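Local coordinates for [Ribosomal protein bS18]-alanine N-acetyltransferase (Escherichia coli O157:H7, PDB 5ISV) that probably acetylates the N-terminal alanine of ribosomal protein bS18, taking the acetyl group from acetyl-CoA, at residues L80-L85 with I112-S117. Numbering follows the deposited sequence.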
ATOM      1  N   LEU A  80       9.591  -8.658  -1.110  1.00 19.70           N
ATOM      2  CA  LEU A  80       9.122  -7.807  -2.209  1.00 20.96           C
ATOM      3  C   LEU A  80       8.122  -6.780  -1.739  1.00 20.22           C
ATOM      4  O   LEU A  80       8.170  -5.641  -2.177  1.00 21.10           O
ATOM      5  CB  LEU A  80       8.568  -8.632  -3.370  1.00 22.25           C
ATOM      6  CG  LEU A  80       9.491  -9.724  -3.932  1.00 24.99           C
ATOM      7  CD1 LEU A  80       8.740 -10.313  -5.102  1.00 27.94           C
ATOM      8  CD2 LEU A  80      10.822  -9.114  -4.303  1.00 23.69           C
ATOM      9  N   GLY A  81       7.298  -7.173  -0.790  1.00 21.73           N
ATOM     10  CA  GLY A  81       6.372  -6.214  -0.193  1.00 22.31           C
ATOM     11  C   GLY A  81       7.097  -5.063   0.503  1.00 22.78           C
ATOM     12  O   GLY A  81       6.784  -3.904   0.265  1.00 22.93           O
ATOM     13  N   ARG A  82       8.079  -5.377   1.362  1.00 23.06           N
ATOM     14  CA  ARG A  82       8.971  -4.336   1.957  1.00 24.14           C
ATOM     15  C   ARG A  82       9.633  -3.489   0.932  1.00 22.84           C
ATOM     16  O   ARG A  82       9.750  -2.289   1.127  1.00 25.89           O
ATOM     17  CB  ARG A  82      10.130  -4.897   2.791  1.00 24.97           C
ATOM     18  CG  ARG A  82       9.801  -5.243   4.172  1.00 25.97           C
ATOM     19  CD  ARG A  82      10.969  -5.922   4.858  1.00 24.84           C
ATOM     20  NE  ARG A  82      10.607  -6.324   6.191  1.00 30.10           N
ATOM     21  CZ  ARG A  82      10.691  -5.544   7.279  1.00 31.24           C
ATOM     22  NH1 ARG A  82      11.155  -4.299   7.204  1.00 32.08           N
ATOM     23  NH2 ARG A  82      10.310  -6.029   8.442  1.00 32.33           N
ATOM     24  N   ALA A  83      10.192  -4.132  -0.107  1.00 21.84           N
ATOM     25  CA  ALA A  83      10.931  -3.351  -1.093  1.00 22.21           C
ATOM     26  C   ALA A  83       9.998  -2.309  -1.710  1.00 20.79           C
ATOM     27  O   ALA A  83      10.395  -1.172  -1.905  1.00 24.31           O
ATOM     28  CB  ALA A  83      11.573  -4.251  -2.161  1.00 23.44           C
ATOM     29  N   LEU A  84       8.792  -2.748  -2.037  1.00 20.28           N
ATOM     30  CA  LEU A  84       7.846  -1.905  -2.709  1.00 20.67           C
ATOM     31  C   LEU A  84       7.346  -0.766  -1.752  1.00 19.78           C
ATOM     32  O   LEU A  84       7.311   0.409  -2.138  1.00 21.36           O
ATOM     33  CB  LEU A  84       6.723  -2.787  -3.203  1.00 24.46           C
ATOM     34  CG  LEU A  84       5.721  -2.150  -4.132  1.00 25.27           C
ATOM     35  CD1 LEU A  84       6.345  -1.475  -5.335  1.00 23.84           C
ATOM     36  CD2 LEU A  84       4.701  -3.199  -4.595  1.00 24.02           C
ATOM     37  N   LEU A  85       7.105  -1.104  -0.493  1.00 19.68           N
ATOM     38  CA  LEU A  85       6.716  -0.115   0.505  1.00 20.63           C
ATOM     39  C   LEU A  85       7.813   0.887   0.771  1.00 22.08           C
ATOM     40  O   LEU A  85       7.573   2.064   0.835  1.00 23.78           O
ATOM     41  CB  LEU A  85       6.342  -0.816   1.776  1.00 22.85           C
ATOM     42  CG  LEU A  85       4.983  -1.481   1.692  1.00 23.88           C
ATOM     43  CD1 LEU A  85       4.921  -2.542   2.782  1.00 28.21           C
ATOM     44  CD2 LEU A  85       3.794  -0.490   1.794  1.00 25.30           C
ATOM     45  N   ILE A 112       0.872  -6.729  10.129  1.00 21.81           N
ATOM     46  CA  ILE A 112       0.896  -5.672  11.181  1.00 22.89           C
ATOM     47  C   ILE A 112       2.317  -5.517  11.765  1.00 23.37           C
ATOM     48  O   ILE A 112       2.847  -4.418  11.880  1.00 25.05           O
ATOM     49  CB  ILE A 112      -0.208  -5.912  12.275  1.00 23.05           C
ATOM     50  CG1 ILE A 112      -1.594  -5.774  11.645  1.00 23.16           C
ATOM     51  CG2 ILE A 112       0.006  -5.009  13.501  1.00 24.69           C
ATOM     52  CD1 ILE A 112      -2.731  -6.312  12.495  1.00 25.80           C
ATOM     53  N   ALA A 113       2.938  -6.636  12.116  1.00 26.09           N
ATOM     54  CA  ALA A 113       4.300  -6.650  12.645  1.00 26.46           C
ATOM     55  C   ALA A 113       5.288  -5.979  11.655  1.00 26.62           C
ATOM     56  O   ALA A 113       6.086  -5.135  12.041  1.00 25.69           O
ATOM     57  CB  ALA A 113       4.684  -8.084  12.919  1.00 27.08           C
ATOM     58  N   LEU A 114       5.192  -6.331  10.373  1.00 25.09           N
ATOM     59  CA  LEU A 114       6.020  -5.718   9.335  1.00 24.62           C
ATOM     60  C   LEU A 114       5.809  -4.194   9.284  1.00 23.03           C
ATOM     61  O   LEU A 114       6.772  -3.424   9.252  1.00 23.85           O
ATOM     62  CB  LEU A 114       5.719  -6.353   7.971  1.00 26.82           C
ATOM     63  CG  LEU A 114       6.572  -6.008   6.754  1.00 33.34           C
ATOM     64  CD1 LEU A 114       6.535  -7.140   5.720  1.00 34.56           C
ATOM     65  CD2 LEU A 114       6.228  -4.717   6.063  1.00 31.96           C
ATOM     66  N   TYR A 115       4.537  -3.751   9.270  1.00 20.56           N
ATOM     67  CA  TYR A 115       4.241  -2.326   9.207  1.00 19.08           C
ATOM     68  C   TYR A 115       4.804  -1.613  10.433  1.00 19.67           C
ATOM     69  O   TYR A 115       5.368  -0.513  10.306  1.00 20.45           O
ATOM     70  CB  TYR A 115       2.728  -2.069   8.991  1.00 19.65           C
ATOM     71  CG  TYR A 115       2.236  -2.487   7.588  1.00 21.94           C
ATOM     72  CD1 TYR A 115       2.963  -2.236   6.459  1.00 30.45           C
ATOM     73  CD2 TYR A 115       0.997  -3.132   7.415  1.00 21.86           C
ATOM     74  CE1 TYR A 115       2.488  -2.603   5.225  1.00 33.98           C
ATOM     75  CE2 TYR A 115       0.516  -3.497   6.176  1.00 22.34           C
ATOM     76  CZ  TYR A 115       1.286  -3.246   5.069  1.00 24.96           C
ATOM     77  OH  TYR A 115       0.947  -3.607   3.776  1.00 29.58           O
ATOM     78  N   GLU A 116       4.696  -2.237  11.605  1.00 22.08           N
ATOM     79  CA  GLU A 116       5.230  -1.594  12.811  1.00 24.23           C
ATOM     80  C   GLU A 116       6.733  -1.404  12.650  1.00 24.50           C
ATOM     81  O   GLU A 116       7.284  -0.376  13.039  1.00 26.85           O
ATOM     82  CB  GLU A 116       5.003  -2.421  14.027  1.00 28.26           C
ATOM     83  CG  GLU A 116       3.600  -2.683  14.468  1.00 31.12           C
ATOM     84  CD  GLU A 116       3.568  -3.754  15.563  1.00 34.69           C
ATOM     85  OE1 GLU A 116       4.564  -4.569  15.753  1.00 38.53           O
ATOM     86  OE2 GLU A 116       2.543  -3.772  16.248  1.00 39.22           O
ATOM     87  N   SER A 117       7.413  -2.402  12.084  1.00 25.17           N
ATOM     88  CA  SER A 117       8.883  -2.313  11.907  1.00 25.91           C
ATOM     89  C   SER A 117       9.292  -1.207  10.922  1.00 25.66           C
ATOM     90  O   SER A 117      10.437  -0.723  10.955  1.00 28.72           O
ATOM     91  CB  SER A 117       9.451  -3.668  11.492  1.00 28.29           C
ATOM     92  OG  SER A 117       9.289  -3.890  10.103  1.00 27.75           O
TER
HETATM   93  O   HOH W   1      12.170  -2.230   9.115  1.00 50.07           O
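L85 brings its CD1 methyl against the rim of the Y115 ring, 3.4 Å from CE1 and near the ring plane, so the leucine abuts the edge of the ring. The two side chains meet almost at right angles. The same L85 CD1 also lies 4.1 Å from CD2 of L114, and I69 of strand 63-71 packs against both L85 and Y115, closing the tight, buried half of the contact. Y115 also meets the ring of F120, the two planes inclined to each other.

Toward solvent the packing gives way to a looser, polar bridge. L114, with CG anti to its backbone N (chi1 -172°), reaches across to R82, and the two side chains run past each other in opposite senses: R82 CG is 4.1 Å from L114 CD2, while L114 CG sits over one face of the guanidinium. The extended R82 chain carries NH2 to S117 OG, a 2.9 Å hydrogen bond that is bent (137° at the hydrogen) and tilted out of the guanidinium plane. That hydroxyl donates in turn to L114 O at 2.7 Å, which orients its oxygen for the arginine. A water lying in the guanidinium plane accepts from R82 NH1 and donates to S117 O, tying the arginine to the helix a second time.

The axes of segments 80-85 and 112-117 stay 11.6 Å apart at 38°, a separation spanned by side chains. Helices 80-94 and 109-117 belong to the GNAT fold and probably border its acetyl-CoA site, since Y115, the predicted proton donor, packs on I69, a predicted acetyl-CoA-binding residue.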